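Local coordinates for protein tetR-family transcriptional regulator (Streptomyces coelicolor A3, PDB 2QIB) that probably binds DNA at regulatory sites as a TetR-type transcription factor, with a helix-turn-helix reader joined to an all-helical dimer-forming domain, at residues V34-I39 with L58-A63; D71-F76 with R129-V134; G82-R87 with S138-T143; I157-S162 with T180-D185; A188-S193 with G201-R206. All blocks are in the same frame, centred on the assembly; numbering follows the deposited sequence.

How the contacts relate
The five contacts run along an elongated helical chain, from the predicted DNA-reading end to the dimer interface. Contact 1 lies in the helix-turn-helix domain. Contact 2 lies further along the same helix 57-75, about 25 Å away between centres. Helix 119-140 serves contacts 2 and 3, whose centres are about 14 Å apart. Contact 2 joins contact 4 through the salt bridge from Arg129 NE to Glu161 OE2, 2.7 Å long. Helix 175-194 serves contacts 4 and 5, and both touch the second subunit. Side chains of contacts 2, 3 and 4 each come within about 4 Å of bound hexaethylene glycol, probably from the crystallisation liquor, which may mark pockets.

Contact 1. Residues V34-I39 with L58-A63; sequences VSIDEI and LSLYEA
Leu60 points one methyl, CD2, at two isoleucines of the helix opposite. Ile39 and Leu60 meet tip to tip. Leu60 CD2 lies 3.9 Å from Ile39 CD1. It is almost as near the other branch of the same residue, at 4.0 Å from Ile39 CG2. The methyl therefore sits across the fork of Ile39. Ile36 CD1 is a looser neighbour, 4.5 Å from Leu60 CD2. Leu60 has CG anti to its backbone N (chi1 -168°), which sends the branch toward helix 36-43, where CD2 makes the touch. The backbones stay well apart, with Ile36 CA and Leu60 CA 9.2 Å from each other, so these side chains bridge the interval. No hydrogen bond crosses it.

Other apolar groups enclose the three residues. Leu25 of helix 11-28 packs on Ile39, and Ala22 of that helix packs on Leu60. Val50 of helix 47-53 touches both Ile36 and Leu60.

The start of helix 36-43 is fixed by a capping box. Glu38 N donates to Ser35 OG at 3.0 Å. In return Ser35 N donates to Glu38 OE1 at 3.1 Å, coming from above the carboxylate plane (42° out of it). Glu38 OE1 also takes a salt bridge from Arg29, which would help hold the carboxylate in place. The box caps the first turn and probably helps fix the placing of Ile36 and Ile39. This is part of the apolar core of a TetR-family DNA-binding domain, where helix 57-75 backs the predicted helix-turn-helix.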
# COMPACT_ATOMS: atom_id res chain seq x y z
N VAL A 34 -2.47 18.14 18.70
CA VAL A 34 -3.56 19.08 18.47
C VAL A 34 -4.54 18.92 19.61
O VAL A 34 -5.03 17.83 19.85
CB VAL A 34 -4.27 18.83 17.10
CG1 VAL A 34 -5.44 19.81 16.91
CG2 VAL A 34 -3.25 19.02 15.94
N SER A 35 -4.83 20.01 20.32
CA SER A 35 -5.74 19.95 21.48
C SER A 35 -7.04 20.71 21.22
O SER A 35 -7.12 21.58 20.36
CB SER A 35 -5.09 20.57 22.72
OG SER A 35 -4.92 21.98 22.56
N ILE A 36 -8.05 20.41 22.02
CA ILE A 36 -9.30 21.19 21.98
C ILE A 36 -9.02 22.65 22.28
O ILE A 36 -9.56 23.54 21.60
CB ILE A 36 -10.35 20.63 22.95
CG1 ILE A 36 -10.76 19.20 22.56
CG2 ILE A 36 -11.55 21.62 23.11
CD1 ILE A 36 -11.33 19.06 21.14
N ASP A 37 -8.17 22.92 23.28
CA ASP A 37 -7.80 24.30 23.61
C ASP A 37 -7.21 25.04 22.38
O ASP A 37 -7.49 26.21 22.16
CB ASP A 37 -6.83 24.32 24.78
CG ASP A 37 -7.52 24.07 26.13
OD1 ASP A 37 -8.77 24.07 26.19
OD2 ASP A 37 -6.80 23.90 27.14
N GLU A 38 -6.40 24.35 21.59
CA GLU A 38 -5.79 24.99 20.42
C GLU A 38 -6.85 25.28 19.35
O GLU A 38 -6.81 26.31 18.66
CB GLU A 38 -4.66 24.12 19.87
CG GLU A 38 -3.43 24.18 20.77
CD GLU A 38 -2.38 23.14 20.41
OE1 GLU A 38 -2.73 22.16 19.75
OE2 GLU A 38 -1.22 23.30 20.84
N ILE A 39 -7.77 24.33 19.19
CA ILE A 39 -8.87 24.49 18.25
C ILE A 39 -9.76 25.68 18.67
O ILE A 39 -10.06 26.55 17.85
CB ILE A 39 -9.65 23.16 18.11
CG1 ILE A 39 -8.76 22.11 17.40
CG2 ILE A 39 -10.99 23.39 17.36
CD1 ILE A 39 -9.33 20.63 17.47
N LEU A 58 -12.22 13.05 19.28
CA LEU A 58 -12.36 12.09 18.17
C LEU A 58 -13.47 12.49 17.18
O LEU A 58 -13.29 12.38 15.95
CB LEU A 58 -12.55 10.65 18.68
CG LEU A 58 -12.72 9.57 17.59
CD1 LEU A 58 -11.52 9.46 16.62
CD2 LEU A 58 -13.03 8.22 18.24
N SER A 59 -14.60 12.97 17.69
CA SER A 59 -15.71 13.28 16.81
C SER A 59 -15.34 14.47 15.90
O SER A 59 -15.71 14.49 14.75
CB SER A 59 -16.98 13.56 17.65
OG SER A 59 -16.81 14.76 18.35
N LEU A 60 -14.56 15.41 16.43
CA LEU A 60 -14.08 16.56 15.65
C LEU A 60 -13.05 16.12 14.62
O LEU A 60 -13.08 16.53 13.46
CB LEU A 60 -13.50 17.61 16.60
CG LEU A 60 -13.19 19.00 16.04
CD1 LEU A 60 -14.18 19.51 14.93
CD2 LEU A 60 -13.13 19.97 17.17
N TYR A 61 -12.14 15.25 15.05
CA TYR A 61 -11.15 14.66 14.14
C TYR A 61 -11.87 13.95 13.00
O TYR A 61 -11.50 14.11 11.84
CB TYR A 61 -10.24 13.67 14.87
CG TYR A 61 -9.17 13.07 13.98
CD1 TYR A 61 -7.94 13.72 13.76
CD2 TYR A 61 -9.39 11.82 13.35
CE1 TYR A 61 -6.97 13.16 12.93
CE2 TYR A 61 -8.42 11.25 12.50
CZ TYR A 61 -7.21 11.92 12.31
OH TYR A 61 -6.23 11.35 11.50
N GLU A 62 -12.92 13.17 13.34
CA GLU A 62 -13.70 12.45 12.30
C GLU A 62 -14.41 13.42 11.35
O GLU A 62 -14.44 13.19 10.12
CB GLU A 62 -14.68 11.45 12.96
CG GLU A 62 -13.96 10.26 13.60
CD GLU A 62 -14.86 9.38 14.48
OE1 GLU A 62 -15.96 9.85 14.84
OE2 GLU A 62 -14.47 8.23 14.82
N ALA A 63 -14.95 14.51 11.89
CA ALA A 63 -15.64 15.52 11.08
C ALA A 63 -14.66 16.21 10.11
O ALA A 63 -14.98 16.40 8.91
CB ALA A 63 -16.35 16.54 11.96

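Contact 2. Residues D71-F76 with R129-V134; sequences DLADRF and RQAAYV
Asp71 OD1 takes the straight bond from Arg75 NE, 2.8 Å long at 173°, and a second, weak one from Arg75 NH2. Arg75 NH2 also reaches Asp71 OD2 on its syn lone pair, at 3.1 Å. The guanidinium thus grips the carboxylate side-on, one helical turn along. Glu101 gives Arg75 NH2 a second salt-bridge partner, so the one guanidinium is shared by two carboxylates.

The other flank of helix 57-75 meets helix 119-140 without polar bonds. Small residues let the backbones come close. Ala73 CB rests on Ala131 CB at 3.9 Å. Phe76 fills the place beside them. Its CE2 lies 3.7 Å from Ala132 CB, and its CD2 lies 3.6 Å from Ala132 N. The ring meets this stretch of backbone obliquely. In the TetR fold, helix 57-75 leads from the DNA-binding domain to the helical C-terminal domain, and this contact lies where it runs against that domain.

Phe76 CG stands anti to the carbonyl carbon (chi1 -63°). This folds the ring back along its own helix. One face then lies over Leu72 O, which is 3.6 Å above the plane near the ring centre. Replacing Phe76 by an alanine would probably open a gap beside Ala132 and leave Leu72 O without its ring cover. Val128 and Gln135 also touch the ring, and a bound hexaethylene glycol comes within about 4 Å of it.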
# COMPACT_ATOMS: atom_id res chain seq x y z
N ASP A 71 -13.18 16.02 -0.13
CA ASP A 71 -12.33 16.85 -0.99
C ASP A 71 -11.50 15.93 -1.93
O ASP A 71 -11.57 16.07 -3.18
CB ASP A 71 -11.46 17.74 -0.09
CG ASP A 71 -10.40 18.55 -0.86
OD1 ASP A 71 -10.39 18.62 -2.11
OD2 ASP A 71 -9.55 19.15 -0.17
N LEU A 72 -10.73 15.01 -1.35
CA LEU A 72 -9.86 14.13 -2.19
C LEU A 72 -10.70 13.32 -3.17
O LEU A 72 -10.36 13.21 -4.34
CB LEU A 72 -9.00 13.21 -1.35
CG LEU A 72 -8.02 12.32 -2.13
CD1 LEU A 72 -7.18 13.18 -3.13
CD2 LEU A 72 -7.12 11.55 -1.17
N ALA A 73 -11.77 12.70 -2.69
CA ALA A 73 -12.62 11.94 -3.61
C ALA A 73 -13.09 12.80 -4.83
O ALA A 73 -13.14 12.30 -5.97
CB ALA A 73 -13.81 11.37 -2.88
N ASP A 74 -13.47 14.05 -4.57
CA ASP A 74 -13.93 14.94 -5.64
C ASP A 74 -12.80 15.25 -6.60
O ASP A 74 -13.03 15.41 -7.81
CB ASP A 74 -14.48 16.26 -5.08
CG ASP A 74 -15.87 16.10 -4.51
OD1 ASP A 74 -16.49 15.02 -4.70
OD2 ASP A 74 -16.35 17.07 -3.87
N ARG A 75 -11.58 15.29 -6.07
CA ARG A 75 -10.40 15.55 -6.91
C ARG A 75 -10.16 14.44 -7.91
O ARG A 75 -9.48 14.66 -8.90
CB ARG A 75 -9.14 15.81 -6.07
CG ARG A 75 -9.19 17.16 -5.31
CD ARG A 75 -7.88 17.37 -4.54
NE ARG A 75 -8.04 18.40 -3.53
CZ ARG A 75 -7.09 19.26 -3.15
NH1 ARG A 75 -5.89 19.27 -3.75
NH2 ARG A 75 -7.35 20.11 -2.16
N PHE A 76 -10.70 13.25 -7.65
CA PHE A 76 -10.54 12.11 -8.59
C PHE A 76 -11.37 12.23 -9.88
O PHE A 76 -11.16 11.48 -10.84
CB PHE A 76 -10.90 10.78 -7.91
CG PHE A 76 -10.01 10.42 -6.74
CD1 PHE A 76 -8.71 10.87 -6.64
CD2 PHE A 76 -10.51 9.59 -5.75
CE1 PHE A 76 -7.89 10.47 -5.57
CE2 PHE A 76 -9.72 9.20 -4.67
CZ PHE A 76 -8.41 9.66 -4.59
N ARG A 129 -10.48 5.16 -1.07
CA ARG A 129 -9.89 4.12 -1.90
C ARG A 129 -10.92 3.59 -2.90
O ARG A 129 -10.62 3.42 -4.09
CB ARG A 129 -9.38 2.98 -1.04
CG ARG A 129 -8.21 3.38 -0.18
CD ARG A 129 -7.87 2.22 0.77
NE ARG A 129 -6.66 2.53 1.52
CZ ARG A 129 -6.49 2.24 2.79
NH1 ARG A 129 -7.49 1.67 3.48
NH2 ARG A 129 -5.35 2.57 3.38
N GLN A 130 -12.14 3.33 -2.41
CA GLN A 130 -13.20 2.89 -3.31
C GLN A 130 -13.59 3.96 -4.36
O GLN A 130 -13.84 3.63 -5.51
CB GLN A 130 -14.41 2.44 -2.47
CG GLN A 130 -15.60 2.04 -3.32
CD GLN A 130 -15.40 0.72 -4.04
OE1 GLN A 130 -14.46 -0.03 -3.77
NE2 GLN A 130 -16.33 0.40 -4.94
N ALA A 131 -13.63 5.24 -3.99
CA ALA A 131 -13.89 6.33 -4.94
C ALA A 131 -12.85 6.34 -6.07
O ALA A 131 -13.22 6.47 -7.26
CB ALA A 131 -13.89 7.68 -4.23
N ALA A 132 -11.58 6.14 -5.70
CA ALA A 132 -10.52 6.03 -6.73
C ALA A 132 -10.81 4.86 -7.66
O ALA A 132 -10.76 5.01 -8.91
CB ALA A 132 -9.12 5.85 -6.07
N TYR A 133 -11.13 3.70 -7.09
CA TYR A 133 -11.44 2.49 -7.84
C TYR A 133 -12.58 2.73 -8.87
O TYR A 133 -12.45 2.40 -10.07
CB TYR A 133 -11.80 1.38 -6.83
CG TYR A 133 -12.14 0.05 -7.45
CD1 TYR A 133 -11.15 -0.76 -8.01
CD2 TYR A 133 -13.46 -0.41 -7.46
CE1 TYR A 133 -11.46 -2.01 -8.57
CE2 TYR A 133 -13.79 -1.67 -8.04
CZ TYR A 133 -12.77 -2.45 -8.56
OH TYR A 133 -13.08 -3.68 -9.16
N VAL A 134 -13.68 3.30 -8.40
CA VAL A 134 -14.84 3.59 -9.25
C VAL A 134 -14.45 4.51 -10.43
O VAL A 134 -14.89 4.31 -11.58
CB VAL A 134 -15.98 4.18 -8.41
CG1 VAL A 134 -17.10 4.81 -9.33
CG2 VAL A 134 -16.57 3.06 -7.52

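Contact 3. Residues G82-R87 with S138-T143; sequences GPLGAR and SHLDVT
Arg87 reaches from the first turn of helix 84-101 to His139 near the end of helix 119-140. Its CB points toward the other segment. With chi1 at -54°, CG lies beside the backbone N, and the chain runs extended from there to NE. CD passes close to the imidazole, 3.3 Å from His139 ND1. NE turns the other way and donates to Gly82 O at 2.9 Å. NH2 donates to the same oxygen, 2.8 Å from Gly82 O, lying in the carbonyl plane. Two nitrogens thus grip one carbonyl side-on and hold the guanidinium against rotation. That leaves NH1 aimed across the contact. It bonds to His139 ND1 at 3.0 Å with an angle of 164°.

ND1 is an acceptor here, and the neighbouring positive charge would probably disfavour a proton on it. The guanidinium and imidazole planes stand 57° apart. Arg87 NH1 also donates to a water, which passes a hydrogen bond on to His139 O, 2.7 Å away. Both segments lie in the TetR-type C-terminal region, and His139 lies about 4 Å from a bound hexaethylene glycol. A Schellman motif, with positive phi at Asp141, follows the last turn of helix 119-140. With a leucine in place of Arg87, His139 ND1 would probably lose its donor, and the loop carbonyl of Gly82 would be left ungripped.

Leu84 packs against one face of the guanidinium. Its CD1 lies 3.7 Å above that face, toward the rim. Its CD2 sits 3.5 Å from His139 O and also touches Leu140 CD2.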
# COMPACT_ATOMS: atom_id res chain seq x y z
N GLY A 82 -9.71 12.43 -24.42
CA GLY A 82 -8.28 12.37 -24.77
C GLY A 82 -7.58 11.13 -24.21
O GLY A 82 -8.22 10.30 -23.57
N PRO A 83 -6.26 11.03 -24.42
CA PRO A 83 -5.50 9.83 -24.01
C PRO A 83 -5.67 9.61 -22.50
O PRO A 83 -5.68 10.58 -21.73
CB PRO A 83 -4.04 10.21 -24.26
CG PRO A 83 -4.06 11.35 -25.16
CD PRO A 83 -5.39 12.06 -25.02
N LEU A 84 -5.78 8.36 -22.08
CA LEU A 84 -6.06 8.03 -20.67
C LEU A 84 -4.90 8.42 -19.75
O LEU A 84 -5.13 8.86 -18.64
CB LEU A 84 -6.42 6.56 -20.51
CG LEU A 84 -7.89 6.25 -20.75
CD1 LEU A 84 -8.24 6.37 -22.23
CD2 LEU A 84 -8.30 4.88 -20.19
N GLY A 85 -3.67 8.24 -20.23
CA GLY A 85 -2.50 8.54 -19.40
C GLY A 85 -2.52 9.99 -18.93
O GLY A 85 -2.28 10.28 -17.76
N ALA A 86 -2.82 10.91 -19.86
CA ALA A 86 -2.89 12.33 -19.52
C ALA A 86 -3.98 12.65 -18.49
O ALA A 86 -3.80 13.54 -17.66
CB ALA A 86 -3.10 13.18 -20.81
N ARG A 87 -5.12 11.96 -18.57
CA ARG A 87 -6.19 12.13 -17.58
C ARG A 87 -5.66 11.73 -16.21
O ARG A 87 -5.84 12.45 -15.21
CB ARG A 87 -7.34 11.19 -17.89
CG ARG A 87 -7.90 11.30 -19.34
CD ARG A 87 -9.12 10.40 -19.48
NE ARG A 87 -9.42 10.17 -20.90
CZ ARG A 87 -10.37 9.34 -21.31
NH1 ARG A 87 -11.12 8.68 -20.43
NH2 ARG A 87 -10.60 9.19 -22.61
N SER A 138 -14.40 3.60 -14.48
CA SER A 138 -15.20 4.44 -15.39
C SER A 138 -14.37 4.83 -16.62
O SER A 138 -14.83 4.75 -17.77
CB SER A 138 -15.67 5.70 -14.65
OG SER A 138 -16.40 6.55 -15.54
N HIS A 139 -13.13 5.25 -16.39
CA HIS A 139 -12.26 5.64 -17.48
C HIS A 139 -11.86 4.47 -18.37
O HIS A 139 -11.74 4.64 -19.59
CB HIS A 139 -11.03 6.36 -16.97
CG HIS A 139 -11.30 7.78 -16.57
ND1 HIS A 139 -11.15 8.83 -17.45
CD2 HIS A 139 -11.72 8.31 -15.40
CE1 HIS A 139 -11.46 9.96 -16.83
NE2 HIS A 139 -11.81 9.67 -15.58
N LEU A 140 -11.68 3.29 -17.76
CA LEU A 140 -11.39 2.08 -18.51
C LEU A 140 -12.61 1.56 -19.25
O LEU A 140 -12.47 0.68 -20.12
CB LEU A 140 -10.81 0.99 -17.60
CG LEU A 140 -9.43 1.26 -16.96
CD1 LEU A 140 -9.09 0.18 -15.88
CD2 LEU A 140 -8.31 1.35 -18.03
N ASP A 141 -13.78 2.10 -18.92
CA ASP A 141 -15.08 1.72 -19.52
C ASP A 141 -15.42 0.27 -19.19
O ASP A 141 -15.89 -0.49 -20.05
CB ASP A 141 -15.07 1.96 -21.04
CG ASP A 141 -16.47 1.95 -21.65
OD1 ASP A 141 -17.47 2.04 -20.90
OD2 ASP A 141 -16.55 1.87 -22.90
N VAL A 142 -15.16 -0.11 -17.95
CA VAL A 142 -15.42 -1.46 -17.47
C VAL A 142 -16.42 -1.43 -16.33
O VAL A 142 -16.20 -0.77 -15.31
CB VAL A 142 -14.09 -2.14 -17.04
CG1 VAL A 142 -14.38 -3.51 -16.47
CG2 VAL A 142 -13.12 -2.22 -18.21
N THR A 143 -17.52 -2.18 -16.47
CA THR A 143 -18.52 -2.21 -15.40
C THR A 143 -18.48 -3.50 -14.58
O THR A 143 -18.84 -3.49 -13.40
CB THR A 143 -19.94 -1.95 -15.93
OG1 THR A 143 -20.23 -2.91 -16.95
CG2 THR A 143 -20.06 -0.56 -16.51
O HOH W 1 -12.95 6.55 -20.98

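Contact 4. Residues I157-S162 with T180-D185; sequences ISLAES and TQLVHD
Helices 147-168 and 175-194 bring Leu159 and Ala160 against Leu182, their short segments nearly antiparallel at 162° with axes 10.7 Å apart. In TetR-family proteins such a pair joins its copy in the partner subunit as a four-helix dimer interface. The contacts here are consistent with that. Ser158 and Ser162 bond to Ser162 and Ser158 of the second subunit, and Asp185 packs on Leu189 of that subunit.

Within the chain, Leu182 packs on the facing helix. Its CD2 comes down on the backbone there, 3.8 Å from Ala160 CA. The small Ala160 leaves room for this approach. Leu182 and Leu159 slide past each other in opposite directions, with Leu159 CG 4.2 Å from Leu182 CD2. Met92 and Phe96 of helix 84-101 also touch Leu182.

With chi1 at -176°, the branch of Leu159 lies on the far side of CB from its N, which carries CD2 to Asp185. The two side chains cross at about a right angle. The methyl meets both ends of that short side chain. Leu159 CD2 lies 3.7 Å from Asp185 CB and equally 3.7 Å from the carboxylate oxygen Asp185 OD2.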
# COMPACT_ATOMS: atom_id res chain seq x y z
N ILE A 157 -3.74 1.41 -6.50
CA ILE A 157 -4.21 2.38 -5.47
C ILE A 157 -3.32 2.28 -4.22
O ILE A 157 -2.87 3.29 -3.70
CB ILE A 157 -5.71 2.20 -5.14
CG1 ILE A 157 -6.55 2.58 -6.38
CG2 ILE A 157 -6.09 3.03 -3.88
CD1 ILE A 157 -8.01 2.08 -6.33
N SER A 158 -3.00 1.07 -3.76
CA SER A 158 -2.06 0.90 -2.63
C SER A 158 -0.66 1.44 -2.95
O SER A 158 0.00 2.05 -2.09
CB SER A 158 -1.95 -0.58 -2.23
OG SER A 158 -3.25 -1.09 -1.85
N LEU A 159 -0.21 1.21 -4.18
CA LEU A 159 1.08 1.70 -4.66
C LEU A 159 1.10 3.26 -4.61
O LEU A 159 2.12 3.88 -4.21
CB LEU A 159 1.32 1.24 -6.12
CG LEU A 159 2.70 1.65 -6.63
CD1 LEU A 159 3.77 0.79 -5.92
CD2 LEU A 159 2.74 1.39 -8.13
N ALA A 160 0.00 3.87 -5.07
CA ALA A 160 -0.11 5.33 -5.08
C ALA A 160 -0.15 5.93 -3.65
O ALA A 160 0.47 6.98 -3.40
CB ALA A 160 -1.33 5.78 -5.89
N GLU A 161 -0.83 5.27 -2.71
CA GLU A 161 -0.78 5.64 -1.29
C GLU A 161 0.67 5.57 -0.75
O GLU A 161 1.20 6.50 -0.12
CB GLU A 161 -1.64 4.65 -0.50
CG GLU A 161 -3.09 4.82 -0.74
CD GLU A 161 -3.93 3.82 0.09
OE1 GLU A 161 -3.45 3.36 1.16
OE2 GLU A 161 -5.04 3.51 -0.34
N SER A 162 1.33 4.44 -1.00
CA SER A 162 2.68 4.24 -0.50
C SER A 162 3.66 5.27 -1.07
O SER A 162 4.50 5.81 -0.35
CB SER A 162 3.15 2.84 -0.89
OG SER A 162 4.41 2.60 -0.29
N THR A 180 4.45 11.34 -12.73
CA THR A 180 4.68 10.62 -14.00
C THR A 180 4.99 9.15 -13.75
O THR A 180 4.50 8.25 -14.45
CB THR A 180 5.81 11.31 -14.80
OG1 THR A 180 5.26 12.54 -15.29
CG2 THR A 180 6.24 10.45 -15.97
N GLN A 181 5.81 8.92 -12.73
CA GLN A 181 6.13 7.53 -12.34
C GLN A 181 4.90 6.70 -12.03
O GLN A 181 4.80 5.56 -12.51
CB GLN A 181 7.05 7.56 -11.14
CG GLN A 181 7.53 6.12 -10.69
CD GLN A 181 8.80 6.19 -9.90
OE1 GLN A 181 9.85 6.46 -10.47
NE2 GLN A 181 8.73 5.86 -8.61
N LEU A 182 3.95 7.26 -11.28
CA LEU A 182 2.73 6.50 -10.94
C LEU A 182 1.87 6.19 -12.19
O LEU A 182 1.27 5.09 -12.27
CB LEU A 182 1.90 7.25 -9.90
CG LEU A 182 2.49 7.04 -8.50
CD1 LEU A 182 1.88 8.03 -7.54
CD2 LEU A 182 2.34 5.57 -7.95
N VAL A 183 1.84 7.12 -13.14
CA VAL A 183 1.15 6.88 -14.41
C VAL A 183 1.82 5.74 -15.19
O VAL A 183 1.14 4.78 -15.62
CB VAL A 183 1.04 8.17 -15.27
CG1 VAL A 183 0.36 7.84 -16.63
CG2 VAL A 183 0.26 9.21 -14.48
N HIS A 184 3.15 5.81 -15.34
CA HIS A 184 3.87 4.72 -15.98
C HIS A 184 3.72 3.40 -15.22
O HIS A 184 3.55 2.35 -15.84
CB HIS A 184 5.34 5.05 -16.06
CG HIS A 184 5.65 6.13 -17.05
ND1 HIS A 184 5.00 6.23 -18.27
CD2 HIS A 184 6.57 7.12 -17.02
CE1 HIS A 184 5.53 7.24 -18.95
NE2 HIS A 184 6.46 7.81 -18.21
N ASP A 185 3.75 3.46 -13.88
CA ASP A 185 3.56 2.26 -13.04
C ASP A 185 2.23 1.58 -13.35
O ASP A 185 2.17 0.38 -13.41
CB ASP A 185 3.56 2.62 -11.57
CG ASP A 185 4.96 2.99 -11.05
OD1 ASP A 185 5.95 2.65 -11.72
OD2 ASP A 185 5.04 3.61 -9.94

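Contact 5. Residues A188-S193 with G201-R206; sequences ALMAVS and GALVRR
Apolar side-chain contacts carry this pairing of Met190 with Leu203 and Val204. Met190 is present as selenomethionine. Its CB lies 3.8 Å from Val204 CG2. The chain then bends at both chi2 and chi3. The bend turns the terminal methyl toward the facing helix, where Met190 CE lies 4.2 Å from Leu203 CD2. The same methyl is 4.2 Å from Val204 CG2. Met190 crosses both partners obliquely.

Side-chain to backbone contacts come next. Val204 CG2 also rests near the main chain, 3.7 Å from Met190 O. Val204 CG1 approaches Ala191 CA more loosely, at 4.4 Å. Ala191 and Val204 are the nearest pair of the two backbones, with CA atoms 6.6 Å apart. The short helix segments run at 144° to each other, with axes 9.2 Å apart, as helix 198-209 turns back on helix 175-194.

Packing from outside completes the setting. Leu149 of helix 147-168 touches both Met190 and Leu203. Leu224 of the second subunit packs on Ala191, so the hairpin borders the dimer interface.

No hydrogen bond or salt bridge crosses between the segments. Cohesion here rests on shape fit and burial of carbon surface.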
# COMPACT_ATOMS: atom_id res chain seq x y z
N ALA A 188 2.54 -0.25 -16.60
CA ALA A 188 3.44 -1.40 -16.44
C ALA A 188 2.81 -2.55 -15.64
O ALA A 188 2.95 -3.71 -16.05
CB ALA A 188 4.79 -0.96 -15.84
N LEU A 189 2.12 -2.23 -14.55
CA LEU A 189 1.39 -3.25 -13.77
C LEU A 189 0.34 -3.95 -14.64
O LEU A 189 0.22 -5.16 -14.60
CB LEU A 189 0.75 -2.68 -12.50
CG LEU A 189 1.79 -2.15 -11.50
CD1 LEU A 189 1.11 -1.46 -10.34
CD2 LEU A 189 2.74 -3.26 -10.99
N MSE A 190 -0.39 -3.18 -15.45
CA MSE A 190 -1.37 -3.78 -16.33
C MSE A 190 -0.69 -4.65 -17.37
O MSE A 190 -1.16 -5.75 -17.68
CB MSE A 190 -2.20 -2.70 -17.02
CG MSE A 190 -2.87 -1.80 -16.01
SE MSE A 190 -4.69 -2.39 -15.71
CE MSE A 190 -5.20 -1.66 -17.51
N ALA A 191 0.41 -4.17 -17.95
CA ALA A 191 1.14 -4.97 -18.95
C ALA A 191 1.68 -6.29 -18.39
O ALA A 191 1.69 -7.31 -19.10
CB ALA A 191 2.25 -4.18 -19.54
N VAL A 192 2.15 -6.28 -17.16
CA VAL A 192 2.64 -7.49 -16.52
C VAL A 192 1.51 -8.52 -16.43
O VAL A 192 1.69 -9.69 -16.80
CB VAL A 192 3.28 -7.21 -15.13
CG1 VAL A 192 3.52 -8.50 -14.36
CG2 VAL A 192 4.61 -6.47 -15.32
N SER A 193 0.34 -8.08 -15.97
CA SER A 193 -0.81 -8.97 -15.83
C SER A 193 -1.26 -9.50 -17.20
O SER A 193 -1.65 -10.65 -17.32
CB SER A 193 -1.97 -8.25 -15.16
OG SER A 193 -3.08 -9.12 -15.01
N GLY A 201 -5.03 -8.80 -21.75
CA GLY A 201 -4.26 -8.37 -22.93
C GLY A 201 -5.05 -7.44 -23.84
O GLY A 201 -4.55 -6.43 -24.32
N ALA A 202 -6.31 -7.78 -24.07
CA ALA A 202 -7.14 -7.00 -24.96
C ALA A 202 -7.41 -5.61 -24.39
O ALA A 202 -7.39 -4.62 -25.13
CB ALA A 202 -8.45 -7.73 -25.27
N LEU A 203 -7.63 -5.53 -23.07
CA LEU A 203 -7.90 -4.24 -22.46
C LEU A 203 -6.66 -3.35 -22.58
O LEU A 203 -6.76 -2.19 -22.95
CB LEU A 203 -8.31 -4.38 -20.99
CG LEU A 203 -8.41 -3.09 -20.19
CD1 LEU A 203 -9.44 -2.12 -20.79
CD2 LEU A 203 -8.78 -3.43 -18.75
N VAL A 204 -5.50 -3.90 -22.25
CA VAL A 204 -4.26 -3.13 -22.26
C VAL A 204 -3.90 -2.64 -23.67
O VAL A 204 -3.48 -1.49 -23.87
CB VAL A 204 -3.10 -3.95 -21.62
CG1 VAL A 204 -1.84 -3.14 -21.55
CG2 VAL A 204 -3.50 -4.37 -20.23
N ARG A 205 -4.10 -3.50 -24.66
CA ARG A 205 -3.89 -3.06 -26.04
C ARG A 205 -4.78 -1.87 -26.39
O ARG A 205 -4.30 -0.91 -27.01
CB ARG A 205 -4.10 -4.21 -27.03
CG ARG A 205 -2.97 -5.21 -27.01
CD ARG A 205 -3.03 -6.19 -28.21
NE ARG A 205 -4.26 -6.99 -28.22
CZ ARG A 205 -4.45 -8.13 -27.55
NH1 ARG A 205 -3.49 -8.65 -26.79
NH2 ARG A 205 -5.62 -8.77 -27.64
N ARG A 206 -6.05 -1.92 -25.99
CA ARG A 206 -7.01 -0.86 -26.26
C ARG A 206 -6.61 0.44 -25.54
O ARG A 206 -6.60 1.51 -26.15
CB ARG A 206 -8.40 -1.30 -25.82
CG ARG A 206 -9.49 -0.31 -26.06
CD ARG A 206 -10.85 -0.93 -25.75
NE ARG A 206 -11.07 -1.21 -24.32
CZ ARG A 206 -11.22 -0.27 -23.37
NH1 ARG A 206 -11.13 1.02 -23.64
NH2 ARG A 206 -11.45 -0.64 -22.12